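Local coordinates for protein CCR4-not transcription complex subunit 1 (Chaetomium thermophilum var. thermophilum DSM 1495, PDB 6H3Z) that probably acts as a scaffold subunit of the CCR4-NOT complex in mRNA deadenylation and transcriptional repression, represented here by a MIF4G-like helical domain, at residues S90-L103 / L128-L142. Residues are numbered along the deposited sequence; the frame is centred on the assembly and turned at random.
Sequences SQLLFRQPEGTLLL and LFHQQPGHLFLSLSL
Phe94 faces Leu136 with CA atoms 6.1 Å apart, and Glu98 faces Ser141 at 6.2 Å between CA atoms, as two helix-loop-helix connections run side by side. The aromatic cluster of Phe94, Phe129 and Phe137 joins them. The first torsion of Phe94 (chi1 -56°) sets CG opposite its carbonyl carbon and swings the ring toward Phe129, turning an edge onto that face with CZ over the ring centre; the centroids lie 4.8 Å apart and the planes meet at 57°. A kink in the Gln132 chain (chi2 -46°) lays CG over one face of Phe94, a CH-pi contact 3.8 Å from CG to the ring centroid. Glutamine suits this place because its aliphatic CG can pack on the ring while its flat amide, nearly parallel to the ring, continues over it. At the edge of Phe129, near the ring plane, Ser90 is small enough to fit beside CE1, and its OG is hydrogen-bonded to Leu86 O. Further along, branched leucines fill the junction: Leu142 CD1 meets Leu93 CD2 at 4.0 Å and Leu103 CD2 at 3.9 Å. Gln96, with positive phi, is the first residue past helix 80-93 to leave helical backbone angles; its extended chain lays CG and CD against Leu136 O and brings OE1 toward CB of Ser139, the N-cap of helix 140-146. Within the all-helical domain, the contact links helices 80-93 and 100-116 to helices 118-129 and 140-146; Leu106 and Val107 of helix 100-116 touch Leu93, and Ile157 of helix 154-166 touches Phe137.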
loop_
_atom_site.group_PDB
_atom_site.type_symbol
_atom_site.label_atom_id
_atom_site.label_comp_id
_atom_site.label_asym_id
_atom_site.label_seq_id
_atom_site.Cartn_x
_atom_site.Cartn_y
_atom_site.Cartn_z
ATOM N N SER A 90 -2.415 2.056 -8.486
ATOM C CA SER A 90 -2.826 2.775 -7.284
ATOM C C SER A 90 -4.274 2.410 -6.950
ATOM O O SER A 90 -4.540 1.933 -5.842
ATOM C CB SER A 90 -2.682 4.277 -7.493
ATOM O OG SER A 90 -1.333 4.605 -7.771
ATOM N N GLN A 91 -5.178 2.527 -7.945
ATOM C CA GLN A 91 -6.579 2.182 -7.792
ATOM C C GLN A 91 -6.781 0.735 -7.322
ATOM O O GLN A 91 -7.669 0.473 -6.510
ATOM C CB GLN A 91 -7.370 2.506 -9.072
ATOM C CG GLN A 91 -7.722 4.006 -9.260
ATOM C CD GLN A 91 -8.120 4.796 -7.999
ATOM O OE1 GLN A 91 -8.983 4.379 -7.186
ATOM N NE2 GLN A 91 -7.524 5.989 -7.834
ATOM N N LEU A 92 -5.911 -0.188 -7.775
ATOM C CA LEU A 92 -5.963 -1.601 -7.384
ATOM C C LEU A 92 -5.548 -1.767 -5.925
ATOM O O LEU A 92 -6.205 -2.501 -5.192
ATOM C CB LEU A 92 -5.107 -2.483 -8.323
ATOM C CG LEU A 92 -5.298 -3.989 -8.215
ATOM C CD1 LEU A 92 -6.744 -4.357 -8.182
ATOM C CD2 LEU A 92 -4.618 -4.706 -9.339
ATOM N N LEU A 93 -4.479 -1.062 -5.506
ATOM C CA LEU A 93 -3.952 -1.107 -4.141
ATOM C C LEU A 93 -4.987 -0.621 -3.152
ATOM O O LEU A 93 -5.148 -1.238 -2.103
ATOM C CB LEU A 93 -2.632 -0.316 -4.019
ATOM C CG LEU A 93 -1.394 -0.966 -4.674
ATOM C CD1 LEU A 93 -0.274 0.024 -4.831
ATOM C CD2 LEU A 93 -0.908 -2.171 -3.889
ATOM N N PHE A 94 -5.768 0.419 -3.545
ATOM C CA PHE A 94 -6.857 1.015 -2.759
ATOM C C PHE A 94 -8.034 0.067 -2.624
ATOM O O PHE A 94 -8.860 0.234 -1.726
ATOM C CB PHE A 94 -7.287 2.389 -3.307
ATOM C CG PHE A 94 -6.188 3.429 -3.426
ATOM C CD1 PHE A 94 -5.138 3.473 -2.502
ATOM C CD2 PHE A 94 -6.223 4.392 -4.438
ATOM C CE1 PHE A 94 -4.132 4.431 -2.611
ATOM C CE2 PHE A 94 -5.209 5.347 -4.545
ATOM C CZ PHE A 94 -4.169 5.349 -3.636
ATOM N N ARG A 95 -8.082 -0.986 -3.465
ATOM C CA ARG A 95 -9.109 -2.016 -3.342
ATOM C C ARG A 95 -8.825 -2.895 -2.117
ATOM O O ARG A 95 -9.674 -3.708 -1.734
ATOM C CB ARG A 95 -9.201 -2.881 -4.604
ATOM C CG ARG A 95 -9.924 -2.236 -5.794
ATOM C CD ARG A 95 -11.323 -1.655 -5.496
ATOM N NE ARG A 95 -12.148 -2.480 -4.609
ATOM C CZ ARG A 95 -12.914 -3.489 -5.008
ATOM N NH1 ARG A 95 -12.979 -3.819 -6.296
ATOM N NH2 ARG A 95 -13.631 -4.169 -4.128
ATOM N N GLN A 96 -7.641 -2.662 -1.482
ATOM C CA GLN A 96 -7.083 -3.319 -0.310
ATOM C C GLN A 96 -6.925 -4.819 -0.496
ATOM O O GLN A 96 -7.369 -5.575 0.378
ATOM C CB GLN A 96 -7.878 -2.995 0.960
ATOM C CG GLN A 96 -7.521 -1.688 1.605
ATOM C CD GLN A 96 -8.606 -1.295 2.571
ATOM O OE1 GLN A 96 -8.619 -1.712 3.730
ATOM N NE2 GLN A 96 -9.550 -0.481 2.109
ATOM N N PRO A 97 -6.274 -5.318 -1.582
ATOM C CA PRO A 97 -6.075 -6.769 -1.665
ATOM C C PRO A 97 -5.269 -7.286 -0.447
ATOM O O PRO A 97 -4.534 -6.528 0.220
ATOM C CB PRO A 97 -5.373 -6.960 -3.013
ATOM C CG PRO A 97 -4.808 -5.654 -3.357
ATOM C CD PRO A 97 -5.657 -4.619 -2.732
ATOM N N GLU A 98 -5.484 -8.562 -0.105
ATOM C CA GLU A 98 -4.852 -9.194 1.052
ATOM C C GLU A 98 -3.722 -10.153 0.673
ATOM O O GLU A 98 -2.960 -10.578 1.544
ATOM C CB GLU A 98 -5.905 -9.869 1.939
ATOM C CG GLU A 98 -6.818 -8.873 2.646
ATOM C CD GLU A 98 -7.958 -9.459 3.457
ATOM O OE1 GLU A 98 -8.493 -10.529 3.077
ATOM O OE2 GLU A 98 -8.320 -8.832 4.481
ATOM N N GLY A 99 -3.600 -10.456 -0.611
ATOM C CA GLY A 99 -2.546 -11.333 -1.096
ATOM C C GLY A 99 -1.224 -10.605 -1.068
ATOM O O GLY A 99 -1.075 -9.607 -1.772
ATOM N N THR A 100 -0.287 -11.054 -0.194
ATOM C CA THR A 100 1.047 -10.459 -0.023
ATOM C C THR A 100 1.852 -10.500 -1.307
ATOM O O THR A 100 2.521 -9.519 -1.612
ATOM C CB THR A 100 1.814 -11.069 1.151
ATOM O OG1 THR A 100 1.686 -12.489 1.138
ATOM C CG2 THR A 100 1.338 -10.563 2.456
ATOM N N LEU A 101 1.722 -11.590 -2.098
ATOM C CA LEU A 101 2.411 -11.715 -3.379
ATOM C C LEU A 101 1.908 -10.634 -4.335
ATOM O O LEU A 101 2.730 -9.916 -4.895
ATOM C CB LEU A 101 2.266 -13.138 -3.969
ATOM C CG LEU A 101 3.014 -13.421 -5.282
ATOM C CD1 LEU A 101 4.507 -13.395 -5.099
ATOM C CD2 LEU A 101 2.609 -14.730 -5.850
ATOM N N LEU A 102 0.570 -10.469 -4.454
ATOM C CA LEU A 102 -0.034 -9.422 -5.278
ATOM C C LEU A 102 0.317 -7.992 -4.793
ATOM O O LEU A 102 0.677 -7.157 -5.624
ATOM C CB LEU A 102 -1.546 -9.604 -5.364
ATOM C CG LEU A 102 -2.314 -8.636 -6.248
ATOM C CD1 LEU A 102 -1.705 -8.553 -7.650
ATOM C CD2 LEU A 102 -3.768 -9.036 -6.318
ATOM N N LEU A 103 0.198 -7.705 -3.478
ATOM C CA LEU A 103 0.530 -6.388 -2.928
ATOM C C LEU A 103 2.002 -6.035 -3.222
ATOM O O LEU A 103 2.277 -4.949 -3.741
ATOM C CB LEU A 103 0.258 -6.327 -1.420
ATOM C CG LEU A 103 -1.188 -6.424 -0.991
ATOM C CD1 LEU A 103 -1.288 -7.014 0.391
ATOM C CD2 LEU A 103 -1.870 -5.092 -1.074
ATOM N N LEU A 128 -1.150 11.753 -4.867
ATOM C CA LEU A 128 -2.385 10.989 -5.026
ATOM C C LEU A 128 -2.622 10.102 -3.795
ATOM O O LEU A 128 -3.750 10.034 -3.305
ATOM C CB LEU A 128 -2.328 10.139 -6.306
ATOM C CG LEU A 128 -3.362 9.029 -6.455
ATOM C CD1 LEU A 128 -4.691 9.582 -6.873
ATOM C CD2 LEU A 128 -2.897 7.988 -7.440
ATOM N N PHE A 129 -1.557 9.433 -3.298
ATOM C CA PHE A 129 -1.630 8.574 -2.113
ATOM C C PHE A 129 -1.980 9.391 -0.871
ATOM O O PHE A 129 -2.914 9.038 -0.137
ATOM C CB PHE A 129 -0.329 7.772 -1.931
ATOM C CG PHE A 129 -0.343 6.462 -2.674
ATOM C CD1 PHE A 129 -0.297 6.431 -4.068
ATOM C CD2 PHE A 129 -0.454 5.259 -1.988
ATOM C CE1 PHE A 129 -0.354 5.224 -4.759
ATOM C CE2 PHE A 129 -0.495 4.044 -2.682
ATOM C CZ PHE A 129 -0.453 4.037 -4.062
ATOM N N HIS A 130 -1.301 10.544 -0.711
ATOM C CA HIS A 130 -1.466 11.476 0.405
ATOM C C HIS A 130 -2.764 12.293 0.354
ATOM O O HIS A 130 -3.008 13.089 1.263
ATOM C CB HIS A 130 -0.228 12.393 0.532
ATOM C CG HIS A 130 1.012 11.684 1.014
ATOM N ND1 HIS A 130 1.907 12.308 1.863
ATOM C CD2 HIS A 130 1.457 10.425 0.763
ATOM C CE1 HIS A 130 2.871 11.423 2.092
ATOM N NE2 HIS A 130 2.646 10.278 1.452
ATOM N N GLN A 131 -3.598 12.070 -0.681
ATOM C CA GLN A 131 -4.898 12.710 -0.926
ATOM C C GLN A 131 -6.040 11.740 -0.610
ATOM O O GLN A 131 -7.206 12.133 -0.622
ATOM C CB GLN A 131 -5.013 13.092 -2.411
ATOM C CG GLN A 131 -4.684 14.537 -2.753
ATOM C CD GLN A 131 -4.590 14.738 -4.256
ATOM O OE1 GLN A 131 -3.554 15.165 -4.779
ATOM N NE2 GLN A 131 -5.663 14.433 -4.991
ATOM N N GLN A 132 -5.725 10.464 -0.414
ATOM C CA GLN A 132 -6.724 9.433 -0.134
ATOM C C GLN A 132 -7.182 9.451 1.308
ATOM O O GLN A 132 -6.342 9.616 2.200
ATOM C CB GLN A 132 -6.149 8.039 -0.404
ATOM C CG GLN A 132 -5.755 7.769 -1.831
ATOM C CD GLN A 132 -6.782 8.214 -2.834
ATOM O OE1 GLN A 132 -6.488 9.070 -3.652
ATOM N NE2 GLN A 132 -8.003 7.667 -2.773
ATOM N N PRO A 133 -8.473 9.163 1.587
ATOM C CA PRO A 133 -8.910 9.073 2.984
ATOM C C PRO A 133 -8.175 7.950 3.727
ATOM O O PRO A 133 -8.058 6.826 3.229
ATOM C CB PRO A 133 -10.414 8.821 2.866
ATOM C CG PRO A 133 -10.604 8.260 1.542
ATOM C CD PRO A 133 -9.602 8.930 0.673
ATOM N N GLY A 134 -7.631 8.307 4.880
ATOM C CA GLY A 134 -6.836 7.438 5.731
ATOM C C GLY A 134 -7.334 6.025 5.908
ATOM O O GLY A 134 -6.524 5.097 5.957
ATOM N N HIS A 135 -8.664 5.849 6.004
ATOM C CA HIS A 135 -9.273 4.531 6.199
ATOM C C HIS A 135 -8.938 3.513 5.106
ATOM O O HIS A 135 -9.027 2.308 5.355
ATOM C CB HIS A 135 -10.791 4.636 6.400
ATOM C CG HIS A 135 -11.536 5.103 5.196
ATOM N ND1 HIS A 135 -11.800 6.446 4.985
ATOM C CD2 HIS A 135 -12.068 4.385 4.177
ATOM C CE1 HIS A 135 -12.504 6.497 3.862
ATOM N NE2 HIS A 135 -12.662 5.287 3.324
ATOM N N LEU A 136 -8.540 3.988 3.912
ATOM C CA LEU A 136 -8.165 3.119 2.800
ATOM C C LEU A 136 -6.916 2.325 3.103
ATOM O O LEU A 136 -6.744 1.229 2.593
ATOM C CB LEU A 136 -7.939 3.929 1.527
ATOM C CG LEU A 136 -9.184 4.473 0.850
ATOM C CD1 LEU A 136 -8.808 5.485 -0.198
ATOM C CD2 LEU A 136 -10.026 3.353 0.230
ATOM N N PHE A 137 -6.044 2.883 3.943
ATOM C CA PHE A 137 -4.767 2.283 4.322
ATOM C C PHE A 137 -4.885 1.422 5.543
ATOM O O PHE A 137 -3.908 0.760 5.890
ATOM C CB PHE A 137 -3.701 3.368 4.522
ATOM C CG PHE A 137 -3.537 4.234 3.308
ATOM C CD1 PHE A 137 -2.725 3.834 2.258
ATOM C CD2 PHE A 137 -4.242 5.422 3.185
ATOM C CE1 PHE A 137 -2.591 4.619 1.120
ATOM C CE2 PHE A 137 -4.122 6.206 2.043
ATOM C CZ PHE A 137 -3.291 5.802 1.018
ATOM N N LEU A 138 -6.084 1.378 6.160
ATOM C CA LEU A 138 -6.324 0.596 7.362
ATOM C C LEU A 138 -6.433 -0.899 7.071
ATOM O O LEU A 138 -7.461 -1.522 7.347
ATOM C CB LEU A 138 -7.514 1.127 8.179
ATOM C CG LEU A 138 -7.388 2.545 8.790
ATOM C CD1 LEU A 138 -8.355 2.712 9.901
ATOM C CD2 LEU A 138 -5.981 2.837 9.319
ATOM N N SER A 139 -5.317 -1.461 6.542
ATOM C CA SER A 139 -5.023 -2.839 6.159
ATOM C C SER A 139 -3.527 -3.024 6.429
ATOM O O SER A 139 -2.700 -2.408 5.760
ATOM C CB SER A 139 -5.334 -3.065 4.674
ATOM O OG SER A 139 -4.925 -4.334 4.179
ATOM N N LEU A 140 -3.186 -3.827 7.444
ATOM C CA LEU A 140 -1.799 -4.091 7.831
ATOM C C LEU A 140 -0.952 -4.639 6.679
ATOM O O LEU A 140 0.188 -4.213 6.526
ATOM C CB LEU A 140 -1.716 -5.033 9.049
ATOM C CG LEU A 140 -2.246 -4.499 10.388
ATOM C CD1 LEU A 140 -2.469 -5.615 11.343
ATOM C CD2 LEU A 140 -1.317 -3.464 11.009
ATOM N N SER A 141 -1.514 -5.560 5.865
ATOM C CA SER A 141 -0.817 -6.142 4.711
ATOM C C SER A 141 -0.483 -5.080 3.635
ATOM O O SER A 141 0.583 -5.173 3.010
ATOM C CB SER A 141 -1.572 -7.343 4.139
ATOM O OG SER A 141 -2.977 -7.178 4.220
ATOM N N LEU A 142 -1.365 -4.049 3.469
ATOM C CA LEU A 142 -1.175 -2.931 2.534
ATOM C C LEU A 142 -0.074 -2.014 3.063
ATOM O O LEU A 142 0.818 -1.644 2.293
ATOM C CB LEU A 142 -2.485 -2.139 2.281
ATOM C CG LEU A 142 -2.406 -0.939 1.308
ATOM C CD1 LEU A 142 -1.924 -1.358 -0.078
ATOM C CD2 LEU A 142 -3.733 -0.209 1.208
#